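Local atomic coordinates of Asp/Glu-specific dipeptidyl-peptidase (Flavobacterium psychrophilum, PDB entry 5JXF), a protein that removes dipeptides from the N-terminus of oligopeptides as a serine-type peptidase, with strict specificity for aspartate or glutamate at the P1 position. Residues Phe222-Asp227 with Asp620-Val625; Thr226-Trp231 with Asn677-Trp682; Pro232-Asp237 with Pro605-Asp610; Gly653-Thr658 with Asn698-Met703. One frame throughout, in Å; residues are numbered along the deposited sequence.

In the fold
Interaction 2 lines the substrate pocket, to which interaction 1 adds D225 and interaction 4 adds T657 and T658; interaction 3 lies on the loop to D237, at the subunit interface. Interactions 1 and 2 share T226 and D227 of helix 224-227, their centres about 13 Å apart; interaction 3 takes up the next residues. The remaining segments follow as 605-610, 620-625, 653-658, 677-682 and 698-703. Interaction 1 joins 222-227 to the loop 620-625, whereas 2 and 3 join 226-237 to the sheet that holds R680, the arginine inferred to recognise the acidic P1 residue. Interaction 4, about 10 Å from interaction 2 between centres and 21 Å from interaction 1, lies within that sheet and its adjoining loop.

Interaction 1. Residues Phe222-Asp227 with Asp620-Val625; sequences FGSDTD and DYEFDV
The rings of F222 and F623 form a T-shaped (edge-to-face) pair: the F623 edge, led by CD1, lies over one face of F222, with centroids 5.6 Å apart and planes at 88°. D624 O lies at the rim of F222. One face of F623 receives G223 CA in a CH-pi contact, 3.9 Å from the ring centroid, while T226 CG2 and D227 OD1 meet its edge in plane. The D227 carboxylate thus faces ring hydrogens and also forms a salt bridge with K615. Glycine suits position 223, where a CB would press on the preceding carbonyl oxygen and be tight against F623. In the opposing loop D620 OD1 accepts from E622 N, an Asx turn, and also from F623 N, an Asx motif, the two arriving from opposite faces of its carboxylate plane. E622 O then accepts from G223 N at 3.2 Å. F222 CE1 comes within 3.5 Å of F623 O because chi1 (-174°) turns the ring away from its own backbone N. Segment 222-227 includes D225, part of the bound arginine's pocket. Extended beyond CG, E622 presents OE1 to the T226 hydroxyl; OG1 donates at a modelled 2.4 Å, so short as to be doubtful.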
# COMPACT_ATOMS: atom_id res chain seq x y z
N PHE A 222 15.20 6.24 -6.05
CA PHE A 222 14.19 6.76 -5.14
C PHE A 222 13.24 5.68 -4.67
O PHE A 222 12.56 5.05 -5.48
CB PHE A 222 13.39 7.89 -5.80
CG PHE A 222 12.42 8.59 -4.85
CD1 PHE A 222 12.88 9.18 -3.68
CD2 PHE A 222 11.06 8.65 -5.12
CE1 PHE A 222 11.99 9.84 -2.79
CE2 PHE A 222 10.19 9.31 -4.25
CZ PHE A 222 10.66 9.90 -3.08
N GLY A 223 13.20 5.44 -3.36
CA GLY A 223 12.34 4.40 -2.82
C GLY A 223 13.03 3.05 -2.64
O GLY A 223 12.48 2.15 -2.00
N SER A 224 14.23 2.93 -3.19
CA SER A 224 15.05 1.72 -3.07
C SER A 224 14.23 0.45 -3.21
O SER A 224 13.53 0.25 -4.21
CB SER A 224 15.79 1.70 -1.73
OG SER A 224 16.95 2.51 -1.75
N ASP A 225 14.27 -0.39 -2.18
CA ASP A 225 13.61 -1.67 -2.23
C ASP A 225 12.11 -1.61 -1.94
O ASP A 225 11.36 -2.48 -2.37
CB ASP A 225 14.31 -2.63 -1.28
CG ASP A 225 15.76 -2.88 -1.69
OD1 ASP A 225 16.18 -2.37 -2.75
OD2 ASP A 225 16.46 -3.59 -0.94
N THR A 226 11.66 -0.58 -1.23
CA THR A 226 10.22 -0.43 -1.01
C THR A 226 9.49 -0.29 -2.35
O THR A 226 8.54 -1.01 -2.61
CB THR A 226 9.90 0.78 -0.11
OG1 THR A 226 10.50 0.56 1.17
CG2 THR A 226 8.40 0.95 0.06
N ASP A 227 9.98 0.61 -3.20
CA ASP A 227 9.38 0.86 -4.50
C ASP A 227 9.87 -0.04 -5.67
O ASP A 227 9.36 0.07 -6.78
CB ASP A 227 9.61 2.33 -4.88
CG ASP A 227 8.65 3.27 -4.15
OD1 ASP A 227 7.99 2.80 -3.22
OD2 ASP A 227 8.57 4.47 -4.51
N ASP A 620 15.29 10.17 5.34
CA ASP A 620 15.03 8.73 5.27
C ASP A 620 16.02 7.98 4.35
O ASP A 620 16.45 8.49 3.32
CB ASP A 620 13.60 8.49 4.80
CG ASP A 620 13.23 7.03 4.78
OD1 ASP A 620 13.46 6.37 3.74
OD2 ASP A 620 12.72 6.53 5.81
N TYR A 621 16.36 6.76 4.76
CA TYR A 621 17.24 5.87 4.01
C TYR A 621 16.84 5.76 2.53
O TYR A 621 17.67 5.91 1.63
CB TYR A 621 17.24 4.48 4.66
CG TYR A 621 18.35 3.55 4.23
CD1 TYR A 621 19.66 3.74 4.65
CD2 TYR A 621 18.09 2.47 3.38
CE1 TYR A 621 20.68 2.89 4.26
CE2 TYR A 621 19.10 1.62 2.98
CZ TYR A 621 20.39 1.83 3.42
OH TYR A 621 21.39 0.97 3.01
N GLU A 622 15.54 5.55 2.29
CA GLU A 622 15.01 5.33 0.95
C GLU A 622 14.33 6.56 0.33
O GLU A 622 14.56 6.87 -0.84
CB GLU A 622 14.02 4.17 0.97
CG GLU A 622 14.56 2.89 1.63
CD GLU A 622 13.50 1.79 1.74
OE1 GLU A 622 12.29 2.11 1.63
OE2 GLU A 622 13.87 0.61 1.93
N PHE A 623 13.50 7.26 1.09
CA PHE A 623 12.67 8.29 0.48
C PHE A 623 13.08 9.73 0.80
O PHE A 623 12.27 10.64 0.65
CB PHE A 623 11.20 8.12 0.90
CG PHE A 623 10.58 6.83 0.44
CD1 PHE A 623 10.02 6.72 -0.83
CD2 PHE A 623 10.53 5.74 1.28
CE1 PHE A 623 9.43 5.53 -1.26
CE2 PHE A 623 9.94 4.54 0.86
CZ PHE A 623 9.40 4.44 -0.42
N ASP A 624 14.32 9.94 1.24
CA ASP A 624 14.83 11.31 1.33
C ASP A 624 14.96 11.89 -0.08
O ASP A 624 15.11 11.15 -1.04
CB ASP A 624 16.17 11.33 2.07
CG ASP A 624 16.63 12.74 2.43
OD1 ASP A 624 15.85 13.70 2.28
OD2 ASP A 624 17.79 12.87 2.88
N VAL A 625 14.85 13.22 -0.20
CA VAL A 625 14.98 13.90 -1.49
C VAL A 625 16.13 14.90 -1.39
O VAL A 625 16.31 15.51 -0.35
CB VAL A 625 13.68 14.65 -1.89
CG1 VAL A 625 13.87 15.41 -3.19
CG2 VAL A 625 12.52 13.68 -2.03

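Interaction 2. Residues Thr226-Trp231 with Asn677-Trp682; sequences TDNWVW and NFDRVW. With ARG (arginine), chain E; ASP (aspartic acid), chain F.
The substrate pocket of this S46 peptidase is walled here by W229, in a type II beta turn from D227 to V230, and by D679 and R680 at the end of strand 673-680. Over one face of the W229 indole lie D679 OD1 and, above the ring centre, the amino N of the bound arginine. That N donates to D679 OD1 at 2.9 Å and to N228 OD1, consistent with recognition of a substrate N-terminus. At the edge of the indole, near its plane, lies R680; W229 CZ3 in turn is over the guanidinium face, 3.6 Å from NH2, the planes 80° apart. Bent at chi3 (-87°), R680 turns its guanidinium edge to the bound aspartic acid, NE donating to OD2 and NH2 to OD1, both at 2.8 Å; this fits its inferred role in P1 specificity. Were W229 an alanine, a gap would probably open beneath the arginine's amino end, and the guanidinium would lose its neighbour over that face. W229 NE1 is hydrogen-bonded to N343 O, which helps fix the indole. W229 N donates to D679 OD2 at 2.9 Å, though OD2 is less surely placed, its salt bridge to R233 being doubtfully short. Farther along, V681 CG1 packs against W231 CB at 3.5 Å.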
# COMPACT_ATOMS: atom_id res chain seq x y z
N THR A 226 11.66 -0.58 -1.23
CA THR A 226 10.22 -0.43 -1.01
C THR A 226 9.49 -0.29 -2.35
O THR A 226 8.54 -1.01 -2.61
CB THR A 226 9.90 0.78 -0.11
OG1 THR A 226 10.50 0.56 1.17
CG2 THR A 226 8.40 0.95 0.06
N ASP A 227 9.98 0.61 -3.20
CA ASP A 227 9.38 0.86 -4.50
C ASP A 227 9.87 -0.04 -5.67
O ASP A 227 9.36 0.07 -6.78
CB ASP A 227 9.61 2.33 -4.88
CG ASP A 227 8.65 3.27 -4.15
OD1 ASP A 227 7.99 2.80 -3.22
OD2 ASP A 227 8.57 4.47 -4.51
N ASN A 228 10.86 -0.88 -5.43
CA ASN A 228 11.32 -1.80 -6.48
C ASN A 228 10.19 -2.72 -6.94
O ASN A 228 9.44 -3.23 -6.11
CB ASN A 228 12.49 -2.63 -5.98
CG ASN A 228 13.27 -3.30 -7.13
OD1 ASN A 228 13.28 -2.82 -8.27
ND2 ASN A 228 13.91 -4.42 -6.82
N TRP A 229 10.07 -2.90 -8.25
CA TRP A 229 8.97 -3.68 -8.87
C TRP A 229 7.57 -3.09 -8.60
O TRP A 229 6.59 -3.80 -8.73
CB TRP A 229 8.97 -5.14 -8.42
CG TRP A 229 10.26 -5.85 -8.60
CD1 TRP A 229 11.20 -6.10 -7.64
CD2 TRP A 229 10.77 -6.41 -9.81
NE1 TRP A 229 12.26 -6.78 -8.18
CE2 TRP A 229 12.02 -6.99 -9.51
CE3 TRP A 229 10.28 -6.48 -11.12
CZ2 TRP A 229 12.81 -7.62 -10.49
CZ3 TRP A 229 11.07 -7.12 -12.09
CH2 TRP A 229 12.32 -7.68 -11.76
N VAL A 230 7.48 -1.82 -8.25
CA VAL A 230 6.20 -1.23 -7.85
C VAL A 230 5.79 -0.03 -8.70
O VAL A 230 6.61 0.84 -8.99
CB VAL A 230 6.24 -0.78 -6.37
CG1 VAL A 230 5.10 0.17 -6.07
CG2 VAL A 230 6.20 -1.99 -5.42
N TRP A 231 4.54 -0.03 -9.16
CA TRP A 231 3.89 1.14 -9.73
C TRP A 231 2.78 1.60 -8.75
O TRP A 231 2.12 0.76 -8.13
CB TRP A 231 3.28 0.81 -11.09
CG TRP A 231 2.61 1.99 -11.72
CD1 TRP A 231 1.27 2.24 -11.79
CD2 TRP A 231 3.26 3.08 -12.38
NE1 TRP A 231 1.04 3.43 -12.45
CE2 TRP A 231 2.25 3.97 -12.81
CE3 TRP A 231 4.59 3.40 -12.65
CZ2 TRP A 231 2.53 5.15 -13.48
CZ3 TRP A 231 4.87 4.57 -13.30
CH2 TRP A 231 3.85 5.43 -13.71
N ASN A 677 13.29 2.44 -20.32
CA ASN A 677 12.76 1.31 -19.57
C ASN A 677 13.61 0.95 -18.37
O ASN A 677 14.83 1.04 -18.43
CB ASN A 677 12.62 0.10 -20.48
CG ASN A 677 11.98 -1.07 -19.79
OD1 ASN A 677 10.77 -1.06 -19.55
ND2 ASN A 677 12.77 -2.10 -19.48
N PHE A 678 12.97 0.55 -17.27
CA PHE A 678 13.77 0.19 -16.10
C PHE A 678 13.15 -0.77 -15.10
O PHE A 678 13.84 -1.23 -14.20
CB PHE A 678 14.22 1.46 -15.37
CG PHE A 678 13.15 2.13 -14.53
CD1 PHE A 678 12.23 3.00 -15.11
CD2 PHE A 678 13.12 1.95 -13.15
CE1 PHE A 678 11.28 3.67 -14.33
CE2 PHE A 678 12.15 2.60 -12.35
CZ PHE A 678 11.24 3.46 -12.94
N ASP A 679 11.88 -1.14 -15.27
CA ASP A 679 11.29 -2.10 -14.36
C ASP A 679 10.00 -2.69 -14.90
O ASP A 679 9.58 -2.34 -16.00
CB ASP A 679 10.99 -1.44 -13.00
CG ASP A 679 11.24 -2.37 -11.83
OD1 ASP A 679 11.38 -3.59 -12.05
OD2 ASP A 679 11.31 -1.89 -10.68
N ARG A 680 9.38 -3.56 -14.10
CA ARG A 680 8.03 -4.04 -14.35
C ARG A 680 7.20 -3.78 -13.10
O ARG A 680 7.75 -3.68 -12.01
CB ARG A 680 8.00 -5.53 -14.65
CG ARG A 680 8.49 -5.94 -16.04
CD ARG A 680 8.62 -7.42 -16.07
NE ARG A 680 9.94 -7.82 -15.59
CZ ARG A 680 10.28 -9.07 -15.28
NH1 ARG A 680 9.37 -10.03 -15.37
NH2 ARG A 680 11.51 -9.35 -14.87
N VAL A 681 5.88 -3.71 -13.26
CA VAL A 681 5.01 -3.48 -12.11
C VAL A 681 4.81 -4.78 -11.31
O VAL A 681 4.99 -5.88 -11.84
CB VAL A 681 3.63 -2.92 -12.53
CG1 VAL A 681 3.81 -1.72 -13.42
CG2 VAL A 681 2.79 -3.97 -13.24
N TRP A 682 4.43 -4.63 -10.04
CA TRP A 682 4.34 -5.76 -9.10
C TRP A 682 3.54 -6.93 -9.64
O TRP A 682 3.97 -8.07 -9.58
CB TRP A 682 3.73 -5.30 -7.77
CG TRP A 682 3.74 -6.35 -6.72
CD1 TRP A 682 2.65 -6.88 -6.07
CD2 TRP A 682 4.89 -7.01 -6.17
NE1 TRP A 682 3.05 -7.83 -5.17
CE2 TRP A 682 4.42 -7.93 -5.20
CE3 TRP A 682 6.27 -6.90 -6.40
CZ2 TRP A 682 5.29 -8.74 -4.46
CZ3 TRP A 682 7.13 -7.72 -5.67
CH2 TRP A 682 6.63 -8.62 -4.71
N ARG E . 13.82 -3.89 -10.49
CA ARG E . 14.83 -3.41 -11.43
C ARG E . 15.15 -4.55 -12.41
O ARG E . 15.53 -5.63 -11.99
CB ARG E . 16.08 -2.94 -10.69
CG ARG E . 15.87 -1.71 -9.79
CD ARG E . 17.14 -1.35 -9.01
NE ARG E . 17.59 -2.45 -8.17
CZ ARG E . 17.23 -2.63 -6.90
NH1 ARG E . 16.42 -1.75 -6.30
NH2 ARG E . 17.69 -3.67 -6.21
N ASP F . 14.96 -4.30 -13.70
CA ASP F . 15.14 -5.34 -14.72
C ASP F . 16.51 -5.35 -15.38
O ASP F . 16.62 -5.49 -16.60
CB ASP F . 14.05 -5.23 -15.80
CG ASP F . 12.77 -5.96 -15.43
OD1 ASP F . 12.82 -6.87 -14.59
OD2 ASP F . 11.70 -5.63 -15.99

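Interaction 3. Residues Pro232-Asp237 with Pro605-Asp610; sequences PRHTGD and PTTYLD
T607 lays its methyl group over one face of the H234 imidazole, CG2 being 4.0 Å from the ring centroid and 27° off the ring normal, a CH-pi contact. The threonine belongs to strand 601-608 of the eight-stranded antiparallel sheet, and H234 to the loop that leads to D237, the charge-relay aspartate by similarity. The two branches of T607 do different work. Its OG1 sits between the backbone N and the carbonyl carbon (chi1 48°), which sends the hydroxyl to R233 O while CG2 turns to the imidazole. OG1 meets R233 O at 2.9 Å, almost along the C=O axis, but C650 O of the adjoining strand 648-653 is also within hydrogen-bonding reach, so the two carbonyls must share or compete for the one hydroxyl proton. A threonine suits the place because it offers a hydroxyl and a methyl from one carbon. CG2 also meets P232, whose CB lies 3.8 Å away; the peptide bond before this proline is cis. The side chain of R233 leads away from T607, toward the substrate pocket. Both nitrogens of H234 are engaged, ND1 with K615 and NE2 with D599 of the second subunit, which also accepts from Y608 N. The contact thus lies at the dimer interface, and these two bonds should fix the rotation of the imidazole. At the ring edge, in its plane, H234 CD2 approaches Y608 O at 3.3 Å.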
# COMPACT_ATOMS: atom_id res chain seq x y z
N PRO A 232 2.56 2.92 -8.60
CA PRO A 232 3.23 4.12 -9.12
C PRO A 232 4.69 4.22 -8.67
O PRO A 232 5.07 3.78 -7.59
CB PRO A 232 2.41 5.26 -8.54
CG PRO A 232 1.05 4.67 -8.32
CD PRO A 232 1.31 3.27 -7.88
N ARG A 233 5.51 4.76 -9.56
CA ARG A 233 6.93 4.89 -9.31
C ARG A 233 7.37 6.30 -9.69
O ARG A 233 6.91 6.84 -10.70
CB ARG A 233 7.74 3.85 -10.11
CG ARG A 233 9.26 3.99 -9.98
CD ARG A 233 9.80 3.08 -8.86
NE ARG A 233 9.53 1.74 -9.29
CZ ARG A 233 10.43 0.80 -9.53
NH1 ARG A 233 11.73 0.99 -9.32
NH2 ARG A 233 9.99 -0.36 -9.93
N HIS A 234 8.27 6.86 -8.91
CA HIS A 234 8.74 8.21 -9.16
C HIS A 234 10.26 8.28 -9.16
O HIS A 234 10.83 9.23 -8.61
CB HIS A 234 8.15 9.16 -8.11
CG HIS A 234 6.67 9.03 -7.95
ND1 HIS A 234 6.09 7.93 -7.38
CD2 HIS A 234 5.66 9.85 -8.32
CE1 HIS A 234 4.77 8.08 -7.38
NE2 HIS A 234 4.49 9.24 -7.95
N THR A 235 10.89 7.30 -9.81
CA THR A 235 12.35 7.14 -9.82
C THR A 235 13.03 7.61 -11.11
O THR A 235 12.68 7.14 -12.20
CB THR A 235 12.73 5.66 -9.61
OG1 THR A 235 12.08 5.15 -8.43
CG2 THR A 235 14.24 5.51 -9.47
N GLY A 236 13.99 8.51 -10.99
CA GLY A 236 14.77 8.95 -12.14
C GLY A 236 15.91 7.98 -12.43
O GLY A 236 17.08 8.31 -12.25
N ASP A 237 15.56 6.79 -12.89
CA ASP A 237 16.52 5.70 -12.95
C ASP A 237 17.36 5.79 -14.22
O ASP A 237 17.03 5.13 -15.20
CB ASP A 237 15.78 4.36 -12.88
CG ASP A 237 16.71 3.17 -12.58
OD1 ASP A 237 17.95 3.31 -12.69
OD2 ASP A 237 16.20 2.08 -12.25
N PRO A 605 -1.49 5.73 -16.15
CA PRO A 605 -0.23 5.42 -16.86
C PRO A 605 0.94 6.38 -16.65
O PRO A 605 2.04 6.08 -17.13
CB PRO A 605 -0.66 5.43 -18.33
CG PRO A 605 -1.82 6.39 -18.36
CD PRO A 605 -2.58 6.07 -17.09
N THR A 606 0.75 7.50 -15.96
CA THR A 606 1.84 8.47 -15.79
C THR A 606 1.98 8.98 -14.36
O THR A 606 0.99 9.10 -13.65
CB THR A 606 1.66 9.71 -16.71
OG1 THR A 606 0.47 10.41 -16.32
CG2 THR A 606 1.57 9.30 -18.19
N THR A 607 3.21 9.29 -13.93
CA THR A 607 3.44 9.88 -12.61
C THR A 607 4.07 11.28 -12.75
O THR A 607 4.60 11.62 -13.81
CB THR A 607 4.36 9.01 -11.71
OG1 THR A 607 5.53 8.62 -12.45
CG2 THR A 607 3.66 7.77 -11.17
N TYR A 608 4.03 12.05 -11.67
CA TYR A 608 4.57 13.42 -11.64
C TYR A 608 5.42 13.68 -10.39
O TYR A 608 5.35 12.93 -9.43
CB TYR A 608 3.42 14.46 -11.74
CG TYR A 608 2.63 14.29 -13.03
CD1 TYR A 608 1.61 13.35 -13.12
CD2 TYR A 608 2.96 15.01 -14.17
CE1 TYR A 608 0.93 13.15 -14.32
CE2 TYR A 608 2.28 14.83 -15.36
CZ TYR A 608 1.27 13.90 -15.43
OH TYR A 608 0.58 13.72 -16.61
N LEU A 609 6.23 14.73 -10.41
CA LEU A 609 7.16 15.01 -9.32
C LEU A 609 6.44 15.27 -8.00
O LEU A 609 6.99 15.05 -6.91
CB LEU A 609 8.03 16.20 -9.67
CG LEU A 609 9.15 16.58 -8.70
CD1 LEU A 609 10.02 15.38 -8.39
CD2 LEU A 609 9.99 17.73 -9.26
N ASP A 610 5.21 15.75 -8.07
CA ASP A 610 4.50 16.01 -6.81
C ASP A 610 4.16 14.66 -6.15
O ASP A 610 4.02 14.57 -4.94
CB ASP A 610 3.26 16.91 -7.04
CG ASP A 610 2.13 16.22 -7.77
OD1 ASP A 610 2.35 15.16 -8.39
OD2 ASP A 610 1.00 16.75 -7.72

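Interaction 4. Residues Gly653-Thr658 with Asn698-Met703; sequences GTNHTT and NVMVDM. With ASP (aspartic acid), chain F.
Backbone hydrogen bonds come first: G653 and N698 form an antiparallel hydrogen-bonded pair, G653 N donating to N698 O at 3.2 Å and N698 N to G653 O at 2.9 Å. Glycine fits here, since a CB would be crowded by N655 ND2. The side-chain bond is between amides. N655 ND2 donates to N698 OD1 at 2.9 Å with an N-H...O angle of 163°; the acceptor lies in the N655 amide plane, but the donor is tilted from the carbonyl plane of N698, the two amides standing 82° apart. Each amide has a further partner, N655 ND2 with T280 OG1 and N698 ND2 with N677 OD1, so N698 relays from the loop to the next strand. Its CG stands between the backbone N and the carbonyl carbon (chi1 74°), which directs OD1 toward N655. A leucine in place of N698 would probably leave N655 ND2 and N677 OD1 each without this mate, and the N655 amide less firmly fixed. Among van der Waals touches, M700 CE approaches G653 N at 3.5 Å, and T657 OG1 lies 3.6 Å from N698 CB. Beyond them the loop reaches the P1 site: T658 O lies 3.6 Å from CB of the bound aspartic acid. In the fold, strand 698-702 runs between strands 648-653 and 673-680, N655 and N698 both pack on V282 of strand 279-284, and D702 caps the start of helix 703-713.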
# COMPACT_ATOMS: atom_id res chain seq x y z
N GLY A 653 3.62 1.03 -19.95
CA GLY A 653 2.94 0.53 -21.12
C GLY A 653 2.82 -0.98 -21.19
O GLY A 653 3.28 -1.71 -20.32
N THR A 654 2.18 -1.45 -22.25
CA THR A 654 1.95 -2.86 -22.45
C THR A 654 3.11 -3.57 -23.17
O THR A 654 2.91 -4.58 -23.82
CB THR A 654 0.66 -3.09 -23.24
OG1 THR A 654 0.76 -2.42 -24.51
CG2 THR A 654 -0.53 -2.51 -22.47
N ASN A 655 4.32 -3.05 -23.05
CA ASN A 655 5.48 -3.71 -23.64
C ASN A 655 5.94 -4.89 -22.79
O ASN A 655 5.97 -4.80 -21.57
CB ASN A 655 6.64 -2.73 -23.83
CG ASN A 655 6.23 -1.48 -24.56
OD1 ASN A 655 6.07 -1.48 -25.77
ND2 ASN A 655 6.10 -0.38 -23.82
N HIS A 656 6.32 -5.98 -23.43
CA HIS A 656 6.76 -7.16 -22.72
C HIS A 656 8.27 -7.13 -22.55
O HIS A 656 9.01 -7.25 -23.52
CB HIS A 656 6.32 -8.42 -23.47
CG HIS A 656 6.54 -9.70 -22.72
ND1 HIS A 656 6.36 -10.94 -23.29
CD2 HIS A 656 6.93 -9.93 -21.44
CE1 HIS A 656 6.64 -11.88 -22.41
NE2 HIS A 656 6.99 -11.30 -21.28
N THR A 657 8.71 -6.99 -21.30
CA THR A 657 10.13 -6.93 -20.96
C THR A 657 10.54 -7.93 -19.89
O THR A 657 9.68 -8.58 -19.30
CB THR A 657 10.52 -5.52 -20.45
OG1 THR A 657 9.66 -5.16 -19.37
CG2 THR A 657 10.39 -4.48 -21.56
N THR A 658 11.84 -8.03 -19.63
CA THR A 658 12.33 -8.85 -18.53
C THR A 658 13.72 -8.31 -18.17
O THR A 658 14.16 -7.33 -18.78
CB THR A 658 12.34 -10.38 -18.90
OG1 THR A 658 12.65 -11.19 -17.76
CG2 THR A 658 13.32 -10.67 -20.02
N ASN A 698 5.37 -2.43 -18.38
CA ASN A 698 6.75 -2.08 -18.13
C ASN A 698 6.80 -0.65 -17.62
O ASN A 698 5.90 0.15 -17.91
CB ASN A 698 7.61 -2.26 -19.40
CG ASN A 698 7.36 -1.18 -20.46
OD1 ASN A 698 6.22 -0.99 -20.94
ND2 ASN A 698 8.42 -0.47 -20.83
N VAL A 699 7.82 -0.33 -16.83
CA VAL A 699 7.97 1.01 -16.27
C VAL A 699 9.15 1.73 -16.91
O VAL A 699 10.25 1.18 -16.99
CB VAL A 699 8.16 0.96 -14.75
CG1 VAL A 699 7.92 2.35 -14.10
CG2 VAL A 699 7.19 -0.06 -14.16
N MET A 700 8.89 2.96 -17.36
CA MET A 700 9.84 3.81 -18.08
C MET A 700 10.05 5.15 -17.43
O MET A 700 9.10 5.77 -16.94
CB MET A 700 9.36 4.02 -19.52
CG MET A 700 9.49 2.81 -20.44
SD MET A 700 8.16 2.66 -21.67
CE MET A 700 6.74 2.36 -20.59
N VAL A 701 11.29 5.62 -17.41
CA VAL A 701 11.51 7.01 -17.01
C VAL A 701 11.12 7.88 -18.19
O VAL A 701 11.55 7.62 -19.32
CB VAL A 701 12.97 7.32 -16.60
CG1 VAL A 701 13.02 8.65 -15.84
CG2 VAL A 701 13.60 6.21 -15.79
N ASP A 702 10.32 8.90 -17.94
CA ASP A 702 9.96 9.90 -18.94
C ASP A 702 11.22 10.69 -19.35
O ASP A 702 11.93 11.15 -18.47
CB ASP A 702 8.87 10.84 -18.36
CG ASP A 702 8.18 11.66 -19.41
OD1 ASP A 702 8.88 12.41 -20.14
OD2 ASP A 702 6.94 11.53 -19.53
N MET A 703 11.50 10.84 -20.65
CA MET A 703 12.75 11.51 -21.08
C MET A 703 12.75 12.99 -20.66
O MET A 703 13.80 13.58 -20.40
CB MET A 703 12.98 11.36 -22.60
CG MET A 703 13.73 10.01 -23.02
SD MET A 703 15.16 9.71 -22.01
CE MET A 703 16.14 11.12 -22.52
N ASP F . 14.96 -4.30 -13.70
CA ASP F . 15.14 -5.34 -14.72
C ASP F . 16.51 -5.35 -15.38
O ASP F . 16.62 -5.49 -16.60
CB ASP F . 14.05 -5.23 -15.80
CG ASP F . 12.77 -5.96 -15.43
OD1 ASP F . 12.82 -6.87 -14.59
OD2 ASP F . 11.70 -5.63 -15.99